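Local coordinates for protein defensin (Pachyrhizus erosus, PDB 3PSM) that acts as a dimeric plant defensin of the gamma-thionin family, an antimicrobial and fungicidal protein whose small fold is cross-linked by four disulfides, at residues A[4-9]-A[36-41]; A[22-27]-A[41-46]. All blocks are in the same frame, centred on the assembly; numbering follows the deposited sequence.

Contact 1. Residues A[4-9]-A[36-41]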
loop_
_atom_site.group_PDB
_atom_site.type_symbol
_atom_site.label_atom_id
_atom_site.label_comp_id
_atom_site.label_asym_id
_atom_site.label_seq_id
_atom_site.Cartn_x
_atom_site.Cartn_y
_atom_site.Cartn_z
ATOM N N GLU A 4 -14.871 -4.605 7.214
ATOM C CA GLU A 4 -14.509 -4.161 5.868
ATOM C C GLU A 4 -15.686 -3.403 5.273
ATOM O O GLU A 4 -16.789 -3.943 5.149
ATOM C CB GLU A 4 -14.044 -5.371 5.058
ATOM C CG GLU A 4 -13.452 -4.937 3.735
ATOM C CD GLU A 4 -12.928 -6.019 2.833
ATOM O OE1 GLU A 4 -11.872 -5.829 2.224
ATOM O OE2 GLU A 4 -13.537 -7.128 2.832
ATOM N N ASN A 5 -15.467 -2.129 4.925
ATOM C CA ASN A 5 -16.485 -1.288 4.303
ATOM C C ASN A 5 -15.861 -0.437 3.233
ATOM O O ASN A 5 -14.617 -0.307 3.142
ATOM C CB ASN A 5 -17.173 -0.422 5.344
ATOM C CG ASN A 5 -18.141 -1.310 6.127
ATOM O OD1 ASN A 5 -19.258 -1.550 5.681
ATOM N ND2 ASN A 5 -17.774 -1.921 7.233
ATOM N N LEU A 6 -16.694 0.128 2.370
ATOM C CA LEU A 6 -16.183 0.978 1.296
ATOM C C LEU A 6 -15.363 2.127 1.842
ATOM O O LEU A 6 -15.669 2.736 2.868
ATOM C CB LEU A 6 -17.350 1.554 0.466
ATOM C CG LEU A 6 -17.993 0.543 -0.449
ATOM C CD1 LEU A 6 -19.285 1.179 -1.009
ATOM C CD2 LEU A 6 -17.107 0.109 -1.604
ATOM N N ALA A 7 -14.312 2.484 1.121
ATOM C CA ALA A 7 -13.598 3.721 1.364
ATOM C C ALA A 7 -14.579 4.885 1.316
ATOM O O ALA A 7 -15.546 4.845 0.527
ATOM C CB ALA A 7 -12.486 3.869 0.351
ATOM N N ASP A 8 -14.286 5.927 2.027
ATOM C CA ASP A 8 -15.136 7.082 2.018
ATOM C C ASP A 8 -14.940 7.977 0.794
ATOM O O ASP A 8 -15.925 8.469 0.245
ATOM C CB ASP A 8 -14.890 7.906 3.324
ATOM C CG ASP A 8 -15.579 7.350 4.565
ATOM O OD1 ASP A 8 -16.492 6.500 4.474
ATOM O OD2 ASP A 8 -15.203 7.798 5.678
ATOM N N THR A 9 -13.702 8.203 0.363
ATOM C CA THR A 9 -13.387 9.245 -0.618
ATOM C C THR A 9 -12.433 8.775 -1.687
ATOM O O THR A 9 -11.837 9.565 -2.363
ATOM C CB THR A 9 -12.817 10.497 0.106
ATOM O OG1 THR A 9 -11.698 10.069 0.905
ATOM C CG2 THR A 9 -13.884 11.095 1.016
ATOM N N ARG A 36 -12.271 -4.923 -4.454
ATOM C CA ARG A 36 -13.065 -6.146 -4.519
ATOM C C ARG A 36 -13.593 -6.331 -5.936
ATOM O O ARG A 36 -13.266 -5.566 -6.850
ATOM C CB ARG A 36 -14.130 -6.217 -3.395
ATOM C CG ARG A 36 -13.428 -6.376 -2.044
ATOM C CD ARG A 36 -14.316 -6.466 -0.858
ATOM N NE ARG A 36 -15.125 -7.656 -0.872
ATOM C CZ ARG A 36 -16.387 -7.788 -0.715
ATOM N NH1 ARG A 36 -17.207 -6.737 -0.468
ATOM N NH2 ARG A 36 -16.948 -9.003 -0.778
ATOM N N ASP A 37 -14.393 -7.340 -6.170
ATOM C CA ASP A 37 -14.838 -7.725 -7.501
ATOM C C ASP A 37 -15.848 -6.767 -8.086
ATOM O O ASP A 37 -16.181 -6.873 -9.281
ATOM C CB ASP A 37 -15.398 -9.143 -7.478
ATOM C CG ASP A 37 -16.629 -9.367 -6.640
ATOM O OD1 ASP A 37 -17.252 -10.423 -6.780
ATOM O OD2 ASP A 37 -16.964 -8.539 -5.788
ATOM N N ASP A 38 -16.261 -5.796 -7.333
ATOM C CA ASP A 38 -17.041 -4.614 -7.701
ATOM C C ASP A 38 -16.227 -3.434 -8.240
ATOM O O ASP A 38 -16.782 -2.377 -8.578
ATOM C CB ASP A 38 -17.906 -4.100 -6.547
ATOM C CG ASP A 38 -17.094 -3.671 -5.339
ATOM O OD1 ASP A 38 -17.705 -3.193 -4.397
ATOM O OD2 ASP A 38 -15.838 -3.819 -5.345
ATOM N N PHE A 39 -14.920 -3.591 -8.348
ATOM C CA PHE A 39 -14.066 -2.480 -8.779
ATOM C C PHE A 39 -14.233 -1.267 -7.903
ATOM O O PHE A 39 -14.096 -0.118 -8.366
ATOM C CB PHE A 39 -14.252 -2.131 -10.245
ATOM C CG PHE A 39 -13.789 -3.230 -11.183
ATOM C CD1 PHE A 39 -14.659 -4.270 -11.506
ATOM C CD2 PHE A 39 -12.519 -3.178 -11.705
ATOM C CE1 PHE A 39 -14.194 -5.238 -12.410
ATOM C CE2 PHE A 39 -12.088 -4.140 -12.610
ATOM C CZ PHE A 39 -12.932 -5.161 -12.945
ATOM N N ARG A 40 -14.393 -1.472 -6.607
ATOM C CA ARG A 40 -14.366 -0.400 -5.616
ATOM C C ARG A 40 -13.334 -0.746 -4.537
ATOM O O ARG A 40 -12.925 -1.892 -4.362
ATOM C CB ARG A 40 -15.733 -0.221 -4.962
ATOM C CG ARG A 40 -16.756 0.295 -5.986
ATOM C CD ARG A 40 -18.075 0.661 -5.329
ATOM N NE ARG A 40 -18.675 -0.561 -4.831
ATOM C CZ ARG A 40 -19.917 -0.685 -4.406
ATOM N NH1 ARG A 40 -20.696 0.375 -4.409
ATOM N NH2 ARG A 40 -20.324 -1.890 -3.963
ATOM N N CYS A 41 -12.895 0.313 -3.856
ATOM C CA CYS A 41 -11.907 0.229 -2.798
ATOM C C CYS A 41 -12.586 0.040 -1.455
ATOM O O CYS A 41 -13.463 0.826 -1.071
ATOM C CB CYS A 41 -11.098 1.534 -2.787
ATOM S SG CYS A 41 -9.931 1.715 -1.412
#
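A7 and C41 meet through the backbone, A7 N giving its hydrogen to C41 O at 2.9 Å in a nearly straight bond (176°) that continues the pairing of strands 2-6 and 41-46 one step past the end of the first strand. Beside this bond the methyl of A7 lies against the sulfur of C41, A7 CB to C41 SG 3.8 Å, and C41 SG is itself tied to C20 in a disulfide. The largest share of any one residue is L6's, and its side chain packs on R40. The two leucine branches divide the arginine between them: L6 CD2 meets R40 CB at 3.6 Å and reaches on to NE, while L6 CD1 lies 3.8 Å above one face of the guanidinium, toward its rim. The edge of that group is taken by D38 OD1, in the guanidinium plane: R40 NH2 (3.0 Å) uses its anti lone pair, R40 NE (2.8 Å) comes from above the carboxylate plane, and W42 NE1 is a further donor. With chi3 at -67° the arginine chain bends back to make this side-on grip, which should hold the plane steady beneath the leucine. D38 OD2 accepts from R40 N at 3.0 Å, closing an Asx turn. Farther out, E4 OE2 lies 4.1 Å from R36 NE, well out of the guanidinium plane; no N-H points at it, and E4 OE2 has its salt bridge with R34. R36 makes a cation-pi contact with W42. Segment 36-41, with a type I turn from R36 to F39, joins strands 32-35 and 41-46, the beta-hairpin of the cysteine-stabilised alpha-beta fold of plant defensins.

Contact 2. Residues A[22-27]-A[41-46]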
loop_
_atom_site.group_PDB
_atom_site.type_symbol
_atom_site.label_atom_id
_atom_site.label_comp_id
_atom_site.label_asym_id
_atom_site.label_seq_id
_atom_site.Cartn_x
_atom_site.Cartn_y
_atom_site.Cartn_z
ATOM N N ASP A 22 -3.065 2.206 -0.190
ATOM C CA ASP A 22 -2.516 3.529 0.058
ATOM C C ASP A 22 -3.588 4.447 0.627
ATOM O O ASP A 22 -3.442 5.065 1.678
ATOM C CB ASP A 22 -1.931 4.070 -1.255
ATOM C CG ASP A 22 -1.501 5.508 -1.274
ATOM O OD1 ASP A 22 -1.254 6.074 -0.194
ATOM O OD2 ASP A 22 -1.461 6.099 -2.385
ATOM N N HIS A 23 -4.732 4.542 -0.093
ATOM C CA HIS A 23 -5.820 5.372 0.385
ATOM C C HIS A 23 -6.224 5.006 1.807
ATOM O O HIS A 23 -6.375 5.858 2.702
ATOM C CB HIS A 23 -7.023 5.249 -0.584
ATOM C CG HIS A 23 -8.231 5.983 -0.032
ATOM N ND1 HIS A 23 -8.460 7.314 -0.350
ATOM C CD2 HIS A 23 -9.198 5.537 0.814
ATOM C CE1 HIS A 23 -9.541 7.655 0.333
ATOM N NE2 HIS A 23 -9.985 6.635 1.039
ATOM N N CYS A 24 -6.512 3.725 2.025
ATOM C CA CYS A 24 -7.044 3.293 3.321
ATOM C C CYS A 24 -6.048 3.536 4.447
ATOM O O CYS A 24 -6.425 3.990 5.509
ATOM C CB CYS A 24 -7.451 1.829 3.261
ATOM S SG CYS A 24 -8.864 1.546 2.139
ATOM N N LYS A 25 -4.755 3.228 4.210
ATOM C CA LYS A 25 -3.731 3.414 5.240
ATOM C C LYS A 25 -3.428 4.884 5.469
ATOM O O LYS A 25 -3.228 5.311 6.619
ATOM C CB LYS A 25 -2.457 2.665 4.863
ATOM C CG LYS A 25 -2.541 1.180 5.001
ATOM C CD LYS A 25 -1.342 0.443 4.446
ATOM C CE LYS A 25 -1.332 -1.027 4.880
ATOM N NZ LYS A 25 -0.428 -1.862 4.107
ATOM N N ASN A 26 -3.291 5.647 4.401
ATOM C CA ASN A 26 -2.687 6.987 4.465
ATOM C C ASN A 26 -3.650 8.118 4.428
ATOM O O ASN A 26 -3.285 9.221 4.890
ATOM C CB ASN A 26 -1.650 7.125 3.335
ATOM C CG ASN A 26 -0.565 6.098 3.494
ATOM O OD1 ASN A 26 -0.031 5.930 4.624
ATOM N ND2 ASN A 26 -0.210 5.422 2.431
ATOM N N LYS A 27 -4.854 7.936 3.891
ATOM C CA LYS A 27 -5.895 8.934 3.933
ATOM C C LYS A 27 -6.885 8.682 5.062
ATOM O O LYS A 27 -7.334 9.596 5.739
ATOM C CB LYS A 27 -6.619 9.090 2.613
ATOM C CG LYS A 27 -5.683 9.521 1.522
ATOM C CD LYS A 27 -5.539 11.028 1.572
ATOM C CE LYS A 27 -4.724 11.529 0.391
ATOM N NZ LYS A 27 -3.302 11.064 0.521
ATOM N N CYS A 41 -12.895 0.313 -3.856
ATOM C CA CYS A 41 -11.907 0.229 -2.798
ATOM C C CYS A 41 -12.586 0.040 -1.455
ATOM O O CYS A 41 -13.463 0.826 -1.071
ATOM C CB CYS A 41 -11.098 1.534 -2.787
ATOM S SG CYS A 41 -9.931 1.715 -1.412
ATOM N N TRP A 42 -12.208 -1.022 -0.758
ATOM C CA TRP A 42 -12.727 -1.391 0.543
ATOM C C TRP A 42 -11.590 -1.345 1.559
ATOM O O TRP A 42 -10.531 -1.910 1.363
ATOM C CB TRP A 42 -13.289 -2.826 0.508
ATOM C CG TRP A 42 -14.540 -2.954 -0.341
ATOM C CD1 TRP A 42 -14.615 -2.928 -1.710
ATOM C CD2 TRP A 42 -15.871 -3.157 0.146
ATOM N NE1 TRP A 42 -15.943 -3.083 -2.061
ATOM C CE2 TRP A 42 -16.726 -3.221 -0.976
ATOM C CE3 TRP A 42 -16.441 -3.261 1.422
ATOM C CZ2 TRP A 42 -18.089 -3.383 -0.857
ATOM C CZ3 TRP A 42 -17.823 -3.451 1.508
ATOM C CH2 TRP A 42 -18.606 -3.520 0.372
ATOM N N CYS A 43 -11.858 -0.640 2.673
ATOM C CA CYS A 43 -10.928 -0.536 3.739
ATOM C C CYS A 43 -11.329 -1.473 4.886
ATOM O O CYS A 43 -12.518 -1.631 5.211
ATOM C CB CYS A 43 -10.858 0.882 4.337
ATOM S SG CYS A 43 -10.472 2.216 3.192
ATOM N N THR A 44 -10.343 -2.024 5.539
ATOM C CA THR A 44 -10.494 -2.785 6.788
ATOM C C THR A 44 -10.072 -1.926 7.961
ATOM O O THR A 44 -9.044 -1.269 7.914
ATOM C CB THR A 44 -9.659 -4.072 6.732
ATOM O OG1 THR A 44 -10.154 -4.872 5.645
ATOM C CG2 THR A 44 -9.786 -4.902 7.985
ATOM N N ARG A 45 -10.880 -1.954 9.015
ATOM C CA ARG A 45 -10.641 -1.197 10.227
ATOM C C ARG A 45 -10.927 -2.048 11.460
ATOM O O ARG A 45 -11.679 -3.007 11.421
ATOM C CB ARG A 45 -11.562 0.014 10.271
ATOM C CG ARG A 45 -13.043 -0.357 10.448
ATOM C CD ARG A 45 -13.869 0.936 10.645
ATOM N NE ARG A 45 -15.236 0.368 10.723
ATOM C CZ ARG A 45 -16.045 -0.095 9.788
ATOM N NH1 ARG A 45 -15.496 0.028 8.611
ATOM N NH2 ARG A 45 -17.231 -0.566 10.176
ATOM N N ASN A 46 -10.289 -1.693 12.588
ATOM C CA ASN A 46 -10.693 -2.227 13.892
ATOM C C ASN A 46 -12.113 -1.804 14.212
ATOM O O ASN A 46 -12.441 -0.628 13.970
ATOM C CB ASN A 46 -9.693 -1.696 14.919
ATOM C CG ASN A 46 -8.295 -2.236 14.696
ATOM O OD1 ASN A 46 -7.357 -1.471 14.349
ATOM N ND2 ASN A 46 -8.118 -3.515 14.819
#
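C24 of the helix and C43 of the strand are joined by a disulfide where their CA atoms come within 5.5 Å, the helix axis passing 8.3 Å from the strand at 45°. Both sulfurs sit anti to their own carbonyl carbons, which turns them to face each other across the gap; the link closes with a chi3 of -79°. This is the dense part of the contact. C24 SG also packs against C41 SG at 3.7 Å, bringing the C24-C43 bridge up against the neighbouring C20-C41 bridge. H23 marks the looser margin: its ring presents an edge to C43 SG, with CD2 4.3 Å from that sulfur, while NE2 is held by E28. On the side of the helix turned from the strand the chemistry becomes polar. N26 ND2 donates to D22 OD1 at 2.9 Å; D22 also forms a salt bridge with R40 of the second subunit, and K25 NZ bonds to the backbone O of E4 of that subunit. C20 and C24, one helix turn apart, bridge to C41 and C43, two apart on the strand, the signature of the cysteine-stabilised alpha-beta motif. Being covalent, the tie should persist under non-reducing conditions, and reduction would be expected to remove it.

Overall arrangement
Both contacts draw on strand 41-46 and share C41, whose carbonyl is used in contact 1 and whose sulfur takes part in both. Contact 2 is core: buried, apolar and covalent, it clamps the helix to the central strand. Contact 1 lies at the surface, about 9 Å away between centres, and relies on a backbone bond at the strand end, a leucine over a guanidinium and paired charges in the hairpin loop. Strand 2-6 ties them together, since N5 O lies 2.8 Å from C43 N, a probable hydrogen bond. In the dimer, L6 and R40 of the second subunit reach D22 on this chain's helix, while this chain's own contact 1 is not touched by the partner chain.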